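Local coordinates for protein TfuB1 (Thermobifida fusca, PDB 6JX3) that probably acts as a recognition element in lasso peptide biosynthesis, binding the leader peptide of the precursor, at residues D58-S61 and P62-A66; V25-D29 and Y30-L34; S90-N94 and G95-P99; Q67-T70 and S71-V75. One frame throughout, in Å; residues are numbered along the deposited sequence. Where two conformers were deposited one is given.

Contact 1 (D58-S61 and P62-A66); sequences DGHS and PADVA. With ZN (zinc ion), chain E; ZN (zinc ion), chain D.
Ser61 and Asp64 form a capping box at the start of helix 62-72, with Ser61 as the N-cap and Pro62 as the first helical residue. Pro62 brings no N-H to be capped, and its ring also leans on Ile84 of helix 77-93. Ala63 touches the box lightly, its CB lying 3.7 Å from Ser61 OG. Asp64 supplies the reciprocal half. Its N-H points to Ser61 OG (Asp64 N to Ser61 OG 2.9 Å, 166°), while its OD2 accepts from Ser61 N at 3.3 Å, met from above the carboxylate plane. With chi1 at 65°, Ser61 OG sits between its own backbone N and carbonyl carbon, turned toward the first turn of the helix. With an alanine here, the N-H of Asp64 is likely to lose its capping acceptor, and the first turn could fray. Asp64 OD2 also binds a zinc ion at 1.9 Å; water 1, also on that zinc, bonds to His60 ND1, which itself makes a weak bond to OD2. The metal would help fix the carboxylate's rotation. Val65 follows, facing Ile52 of helix 47-57; Val65 N reaches Ser61 O at 3.0 Å, in the carbonyl plane, with Val65 CG2 3.3 Å from that oxygen.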
# COMPACT_ATOMS: atom_id res chain seq x y z
N ASP A 58 1.73 10.18 -4.35
CA ASP A 58 2.27 11.20 -5.25
C ASP A 58 1.19 11.90 -6.07
O ASP A 58 1.49 12.90 -6.73
CB ASP A 58 3.28 10.60 -6.21
CG ASP A 58 4.59 10.26 -5.56
OD1 ASP A 58 4.89 10.77 -4.45
OD2 ASP A 58 5.32 9.47 -6.18
N GLY A 59 -0.03 11.37 -6.07
CA GLY A 59 -1.09 11.90 -6.90
C GLY A 59 -1.31 11.16 -8.20
O GLY A 59 -2.12 11.61 -9.01
N HIS A 60 -0.62 10.05 -8.43
CA HIS A 60 -0.89 9.27 -9.63
C HIS A 60 -2.17 8.47 -9.46
O HIS A 60 -2.51 8.04 -8.36
CB HIS A 60 0.26 8.32 -9.92
CG HIS A 60 1.53 9.04 -10.21
ND1 HIS A 60 1.63 9.94 -11.25
CD2 HIS A 60 2.72 9.04 -9.58
CE1 HIS A 60 2.85 10.44 -11.26
NE2 HIS A 60 3.53 9.92 -10.26
N SER A 61 -2.85 8.27 -10.58
CA SER A 61 -4.07 7.49 -10.60
C SER A 61 -3.74 6.01 -10.49
O SER A 61 -2.64 5.59 -10.83
CB SER A 61 -4.81 7.75 -11.89
OG SER A 61 -4.03 7.27 -12.97
N PRO A 62 -4.69 5.19 -10.04
CA PRO A 62 -4.48 3.74 -10.14
C PRO A 62 -4.15 3.31 -11.55
O PRO A 62 -3.38 2.36 -11.75
CB PRO A 62 -5.82 3.16 -9.66
CG PRO A 62 -6.30 4.20 -8.67
CD PRO A 62 -5.91 5.52 -9.29
N ALA A 63 -4.71 3.99 -12.55
CA ALA A 63 -4.40 3.63 -13.93
C ALA A 63 -2.93 3.89 -14.25
O ALA A 63 -2.28 3.08 -14.92
CB ALA A 63 -5.30 4.42 -14.88
N ASP A 64 -2.41 5.04 -13.81
CA ASP A 64 -0.98 5.32 -13.92
C ASP A 64 -0.16 4.20 -13.29
O ASP A 64 0.86 3.78 -13.83
CB ASP A 64 -0.63 6.60 -13.18
CG ASP A 64 -1.06 7.85 -13.88
OD1 ASP A 64 -1.45 7.83 -15.07
OD2 ASP A 64 -0.98 8.88 -13.17
N VAL A 65 -0.55 3.80 -12.08
CA VAL A 65 0.23 2.81 -11.35
C VAL A 65 0.17 1.47 -12.07
O VAL A 65 1.17 0.74 -12.13
CB VAL A 65 -0.24 2.70 -9.90
CG1 VAL A 65 0.59 1.65 -9.13
CG2 VAL A 65 -0.15 4.07 -9.23
N ALA A 66 -0.99 1.12 -12.63
CA ALA A 66 -1.07 -0.12 -13.40
C ALA A 66 -0.12 -0.08 -14.58
O ALA A 66 0.57 -1.07 -14.86
CB ALA A 66 -2.51 -0.37 -13.86
ZN ZN E . -1.23 10.64 -13.95
ZN ZN D . 7.00 9.15 -5.61
O HOH W 1 -0.45 11.97 -12.42
O HOH W 2 7.75 7.07 -5.75

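Contact 2 (V25-D29 and Y30-L34); sequences VAQTD and YGMVL
Val25-Gln27 and Met32-Leu34 run antiparallel, at 160° with segment axes 4.8 Å apart, and a two-residue turn at Asp29 and Tyr30 joins them into a tight beta hairpin. Ala26 and Val33 are the hydrogen-bonded pair, Ala26 N to Val33 O and Val33 N to Ala26 O both measuring 2.9 Å, and Thr28 and Gly31 close the turn by a similar exchange. The positive phi of Gly31 would press a side chain against the carbonyl oxygen before it. Thr28 strengthens this corner with its side chain: chi1 of 81° swings OG1 over the turn, where Thr28 OG1 donates to Gly31 O at 2.9 Å, in the carbonyl plane and on a lone pair. Gly31 O is thus gripped twice, because the N-H of Thr28 arrives from above the same plane; OG1 also takes a weak bond from Tyr30 N. A valine here would probably cost Gly31 O its hydroxyl donor and the N-H of Tyr30 its weak acceptor. Val25, Met32 and Leu34 share one face of the sheet, opposite Ala26 and Val33, and helix 47-57 covers it at Met32. The extended Met32 chain carries CE to within 3.5 Å of Val25 CG1. Val25 and Leu34, a non-hydrogen-bonded pair, run alongside each other, and their packing is tight, with Val25 CG2 only 3.4 Å from Leu34 CD2.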
# COMPACT_ATOMS: atom_id res chain seq x y z
N VAL A 25 4.14 6.82 8.58
CA VAL A 25 4.88 5.90 7.74
C VAL A 25 6.33 5.84 8.19
O VAL A 25 6.91 6.87 8.57
CB VAL A 25 4.82 6.33 6.26
CG1 VAL A 25 5.45 5.26 5.37
CG2 VAL A 25 3.38 6.67 5.85
N ALA A 26 6.93 4.66 8.12
CA ALA A 26 8.36 4.54 8.32
C ALA A 26 8.94 3.64 7.24
O ALA A 26 8.30 2.67 6.82
CB ALA A 26 8.69 3.98 9.71
N GLN A 27 10.14 3.96 6.77
CA GLN A 27 10.92 3.05 5.95
C GLN A 27 11.91 2.32 6.85
O GLN A 27 12.74 2.96 7.51
CB GLN A 27 11.65 3.79 4.83
CG GLN A 27 10.75 4.66 3.97
CD GLN A 27 9.80 3.84 3.11
OE1 GLN A 27 10.04 2.66 2.85
NE2 GLN A 27 8.72 4.47 2.66
N THR A 28 11.83 0.99 6.88
CA THR A 28 12.67 0.17 7.75
C THR A 28 13.40 -0.89 6.94
O THR A 28 13.23 -1.01 5.72
CB THR A 28 11.85 -0.50 8.85
OG1 THR A 28 11.20 -1.67 8.33
CG2 THR A 28 10.80 0.44 9.35
N ASP A 29 14.22 -1.68 7.64
CA ASP A 29 14.92 -2.79 7.01
C ASP A 29 13.97 -3.90 6.59
O ASP A 29 14.30 -4.69 5.69
CB ASP A 29 15.99 -3.35 7.95
CG ASP A 29 17.11 -2.35 8.23
OD1 ASP A 29 17.27 -1.39 7.44
OD2 ASP A 29 17.84 -2.53 9.23
N TYR A 30 12.79 -3.99 7.21
CA TYR A 30 11.77 -4.94 6.78
C TYR A 30 10.94 -4.42 5.62
O TYR A 30 10.29 -5.21 4.93
CB TYR A 30 10.85 -5.30 7.96
CG TYR A 30 11.58 -5.59 9.25
CD1 TYR A 30 11.43 -4.75 10.35
CD2 TYR A 30 12.40 -6.70 9.38
CE1 TYR A 30 12.09 -5.01 11.54
CE2 TYR A 30 13.07 -6.97 10.56
CZ TYR A 30 12.91 -6.12 11.64
OH TYR A 30 13.57 -6.38 12.82
N GLY A 31 10.94 -3.10 5.39
CA GLY A 31 10.18 -2.45 4.34
C GLY A 31 9.36 -1.31 4.90
O GLY A 31 9.63 -0.81 6.00
N MET A 32 8.35 -0.90 4.12
CA MET A 32 7.49 0.21 4.50
C MET A 32 6.47 -0.24 5.54
O MET A 32 5.83 -1.28 5.39
CB MET A 32 6.76 0.78 3.29
CG MET A 32 5.75 1.87 3.60
SD MET A 32 5.20 2.70 2.09
CE MET A 32 3.84 3.69 2.68
N VAL A 33 6.33 0.56 6.60
CA VAL A 33 5.43 0.27 7.71
C VAL A 33 4.48 1.45 7.87
O VAL A 33 4.91 2.61 7.74
CB VAL A 33 6.22 0.00 9.00
CG1 VAL A 33 5.29 -0.24 10.17
CG2 VAL A 33 7.17 -1.18 8.79
N LEU A 34 3.21 1.17 8.16
CA LEU A 34 2.19 2.18 8.41
C LEU A 34 1.69 1.98 9.83
O LEU A 34 1.38 0.86 10.22
CB LEU A 34 1.01 2.05 7.44
CG LEU A 34 1.26 2.33 5.96
CD1 LEU A 34 -0.03 2.18 5.15
CD2 LEU A 34 1.78 3.71 5.80

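Contact 3 (S90-N94 and G95-P99)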
# COMPACT_ATOMS: atom_id res chain seq x y z
N SER A 90 -8.11 -2.97 0.63
CA SER A 90 -7.62 -3.48 1.91
C SER A 90 -7.12 -2.34 2.79
O SER A 90 -7.31 -2.36 4.02
CB SER A 90 -6.53 -4.51 1.69
OG SER A 90 -6.08 -5.05 2.93
N LEU A 91 -6.48 -1.34 2.19
CA LEU A 91 -6.04 -0.19 2.97
C LEU A 91 -7.22 0.57 3.55
O LEU A 91 -7.14 1.06 4.68
CB LEU A 91 -5.18 0.73 2.10
CG LEU A 91 -3.85 0.09 1.73
CD1 LEU A 91 -3.19 0.92 0.64
CD2 LEU A 91 -2.96 -0.01 2.96
N LYS A 92 -8.33 0.66 2.81
CA LYS A 92 -9.51 1.30 3.37
C LYS A 92 -10.17 0.42 4.42
O LYS A 92 -10.55 0.91 5.49
CB LYS A 92 -10.50 1.64 2.25
CG LYS A 92 -9.99 2.72 1.33
CD LYS A 92 -10.80 2.82 0.04
CE LYS A 92 -10.28 3.98 -0.82
NZ LYS A 92 -10.99 4.05 -2.14
N GLU A 93 -10.27 -0.88 4.13
CA GLU A 93 -10.87 -1.83 5.07
C GLU A 93 -10.18 -1.76 6.42
O GLU A 93 -10.84 -1.75 7.48
CB GLU A 93 -10.75 -3.25 4.49
CG GLU A 93 -10.96 -4.37 5.52
CD GLU A 93 -12.39 -4.41 6.02
OE1 GLU A 93 -13.26 -3.81 5.35
OE2 GLU A 93 -12.65 -5.05 7.08
N ASN A 94 -8.86 -1.71 6.41
CA ASN A 94 -8.09 -1.82 7.63
C ASN A 94 -7.78 -0.47 8.26
O ASN A 94 -7.01 -0.40 9.22
CB ASN A 94 -6.82 -2.61 7.35
CG ASN A 94 -7.11 -4.06 7.06
OD1 ASN A 94 -7.00 -4.52 5.92
ND2 ASN A 94 -7.54 -4.78 8.09
N GLY A 95 -8.38 0.60 7.75
CA GLY A 95 -8.31 1.89 8.43
C GLY A 95 -7.08 2.70 8.15
O GLY A 95 -6.78 3.63 8.90
N MET A 96 -6.35 2.40 7.07
CA MET A 96 -5.19 3.20 6.74
C MET A 96 -5.49 4.28 5.71
O MET A 96 -4.85 5.33 5.72
CB MET A 96 -4.07 2.30 6.22
CG MET A 96 -3.33 1.61 7.35
SD MET A 96 -2.38 0.22 6.74
CE MET A 96 -3.68 -1.00 6.55
N ALA A 97 -6.47 4.05 4.84
CA ALA A 97 -6.81 4.98 3.78
C ALA A 97 -8.24 5.48 3.94
O ALA A 97 -9.13 4.73 4.36
CB ALA A 97 -6.67 4.32 2.40
N LEU A 98 -8.44 6.74 3.58
CA LEU A 98 -9.78 7.33 3.61
C LEU A 98 -10.62 6.78 2.47
O LEU A 98 -10.11 6.47 1.40
CB LEU A 98 -9.67 8.85 3.49
CG LEU A 98 -9.18 9.60 4.72
CD1 LEU A 98 -8.86 11.03 4.32
CD2 LEU A 98 -10.23 9.57 5.82
N PRO A 99 -11.95 6.64 2.68
CA PRO A 99 -12.83 6.10 1.64
C PRO A 99 -12.93 7.00 0.41
O PRO A 99 -12.55 8.18 0.47
CB PRO A 99 -14.19 6.00 2.35
CG PRO A 99 -14.10 6.97 3.48
CD PRO A 99 -12.67 6.89 3.93
O HOH W 3 -9.87 3.41 6.32
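Leu91 and Lys92 meet Gly95, Met96 and Ala97 in a local helix-ending contact, a Schellman motif where helix 77-93 gives way to the C-terminal tail. The chain reverses at Gly95, whose positive phi would bring a CB against Asn94 O. Two bonds define the motif: Met96 N to Leu91 O (2.9 Å), nearly along the C=O axis, and Gly95 N to Lys92 O (3.1 Å), with the donor above the carbonyl plane. Leu91 O is gripped a second time, by Ala97 N at 3.1 Å, again from above its plane. Water 3 donates to both Lys92 O and Ala97 O, tying the last turn to the tail.

Side chains close the apolar side. Met96 doubles back through a bend at chi3 (-79°), which places its CE against both Leu91 CD2 (3.8 Å) and Asn94 CB (3.6 Å). Ala97 CB packs against Leu91 CB at 3.9 Å, and Phe17 packs on both residues. Lys92 runs extended along the outside of the tail, its CE 3.3 Å from Leu98 O. Backbone bonds from Met96 to Arg20 and from Leu98 to Arg18 hold the tail against the N-terminal loop, close to the zinc site of Glu22 and Asp36.

Apolar side chains of the bound peptide pack on Ser90, Leu91, Asn94 and Met96. The chemistry therefore divides in two: Leu91 O and Lys92 O take their bonds from the reversing backbone, Lys92 O also from a water, while Leu91 and Met96 give the peptide's apolar side chains an apolar surface to pack on.

Contact 4 (Q67-T70 and S71-V75); sequences QFLT and SEYEV
Phe68 lies under the stem of Glu72, one turn further along helix 62-72: Glu72 CG approaches Phe68 CE1 to 3.3 Å, and Glu72 CB stands over one ring face, offset toward the rim. The ring is brought there by chi1 of 162°, CG nearly opposite the backbone N. Glu72 then bends at chi2 (-55°), leaving its carboxylate plane just 18° from that of the ring; this carboxylate serves a zinc site. Further along the same side of the ring, Phe68 CE2 lies 4.2 Å from Tyr73 CE1, and both rings rest on Leu51 of helix 47-57.

The backbone of the last turn is heavily shared. Ser71 OG donates to Phe68 O at 2.9 Å, adding a side-chain bond to an oxygen that receives only weak ones from the N-H groups of Ser71 and Glu72. Leu69 O takes both Tyr73 N (2.8 Å) and, from above its plane, Glu72 N. It also lies at the edge of the Tyr73 ring, whose CD1 meets Leu69 CD2 at 4.0 Å. Val75 folds back after an inverse gamma turn at Glu74 and sets CG1 3.6 Å from Leu69 O.

Thr70 O and Tyr73 O each accept a hydrogen bond from a basic side chain of the bound peptide, while the backbones of Glu72 and Glu74 hydrogen-bond to the peptide's backbone: a helix C-terminus built into the peptide-binding site of a PqqD-like recognition element.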
# COMPACT_ATOMS: atom_id res chain seq x y z
N GLN A 67 -0.06 1.06 -15.27
CA GLN A 67 0.85 1.20 -16.41
C GLN A 67 2.29 1.05 -15.97
O GLN A 67 3.09 0.38 -16.64
CB GLN A 67 0.63 2.56 -17.08
CG GLN A 67 1.40 2.76 -18.38
CD GLN A 67 1.19 1.63 -19.37
OE1 GLN A 67 0.06 1.19 -19.61
NE2 GLN A 67 2.28 1.13 -19.95
N PHE A 68 2.63 1.65 -14.84
CA PHE A 68 3.97 1.50 -14.29
C PHE A 68 4.27 0.04 -13.99
O PHE A 68 5.30 -0.50 -14.41
CB PHE A 68 4.12 2.35 -13.03
CG PHE A 68 5.28 1.96 -12.18
CD1 PHE A 68 6.56 2.38 -12.47
CD2 PHE A 68 5.08 1.15 -11.08
CE1 PHE A 68 7.62 2.00 -11.68
CE2 PHE A 68 6.13 0.76 -10.30
CZ PHE A 68 7.40 1.19 -10.60
N LEU A 69 3.35 -0.63 -13.28
CA LEU A 69 3.62 -2.01 -12.89
C LEU A 69 3.85 -2.90 -14.12
O LEU A 69 4.76 -3.72 -14.12
CB LEU A 69 2.48 -2.57 -12.04
CG LEU A 69 2.35 -1.99 -10.63
CD1 LEU A 69 1.17 -2.63 -9.96
CD2 LEU A 69 3.62 -2.26 -9.83
N THR A 70 3.03 -2.74 -15.16
CA THR A 70 3.20 -3.59 -16.33
C THR A 70 4.48 -3.27 -17.08
O THR A 70 5.07 -4.16 -17.71
CB THR A 70 2.01 -3.47 -17.28
OG1 THR A 70 1.97 -2.16 -17.87
CG2 THR A 70 0.76 -3.71 -16.51
N SER A 71 4.94 -2.02 -17.02
CA SER A 71 6.17 -1.67 -17.72
C SER A 71 7.41 -2.10 -16.96
O SER A 71 8.47 -2.27 -17.57
CB SER A 71 6.20 -0.16 -17.98
OG SER A 71 6.53 0.55 -16.80
N GLU A 72 7.30 -2.30 -15.65
CA GLU A 72 8.44 -2.60 -14.80
C GLU A 72 8.50 -4.04 -14.34
O GLU A 72 9.59 -4.53 -14.03
CB GLU A 72 8.43 -1.69 -13.57
CG GLU A 72 8.69 -0.25 -13.91
CD GLU A 72 9.98 -0.07 -14.68
OE1 GLU A 72 11.03 -0.54 -14.19
OE2 GLU A 72 9.95 0.53 -15.78
N TYR A 73 7.36 -4.72 -14.28
CA TYR A 73 7.27 -6.05 -13.70
C TYR A 73 6.58 -6.99 -14.67
O TYR A 73 5.85 -6.58 -15.57
CB TYR A 73 6.50 -6.07 -12.39
CG TYR A 73 7.15 -5.29 -11.29
CD1 TYR A 73 6.98 -3.92 -11.20
CD2 TYR A 73 7.93 -5.92 -10.35
CE1 TYR A 73 7.59 -3.20 -10.19
CE2 TYR A 73 8.54 -5.22 -9.34
CZ TYR A 73 8.37 -3.86 -9.26
OH TYR A 73 8.98 -3.17 -8.25
N GLU A 74 6.80 -8.29 -14.43
CA GLU A 74 6.16 -9.33 -15.23
C GLU A 74 4.74 -9.55 -14.72
O GLU A 74 4.42 -10.51 -14.02
CB GLU A 74 6.99 -10.60 -15.16
CG GLU A 74 8.33 -10.38 -15.80
CD GLU A 74 9.26 -11.53 -15.55
OE1 GLU A 74 9.06 -12.25 -14.55
OE2 GLU A 74 10.19 -11.70 -16.36
N VAL A 75 3.86 -8.63 -15.12
CA VAL A 75 2.46 -8.70 -14.72
C VAL A 75 1.63 -8.10 -15.84
O VAL A 75 2.02 -7.11 -16.47
CB VAL A 75 2.23 -7.97 -13.38
CG1 VAL A 75 2.62 -6.49 -13.50
CG2 VAL A 75 0.77 -8.11 -12.95

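In the fold
From the N terminus, contact 2 comes first, closing the hairpin between strands 23-27 and 32-36. The chain then passes through strand 41-45 and helix 47-57 to contact 1, the turn that starts helix 62-72. Contact 4 ends the same helix, its centre about 12 Å from that of contact 1, and contact 3 ends helix 77-93. All four are in series, none nested in or crossing another. Across the fold, contacts 2 and 3 meet directly, Leu34 CD1 lying 3.5 Å from Met96 SD, which ties the sheet to the tail that follows the last helix. Contacts 3 and 4, centres about 24 Å apart on opposite sides of the chain's centre, both reach the bound peptide.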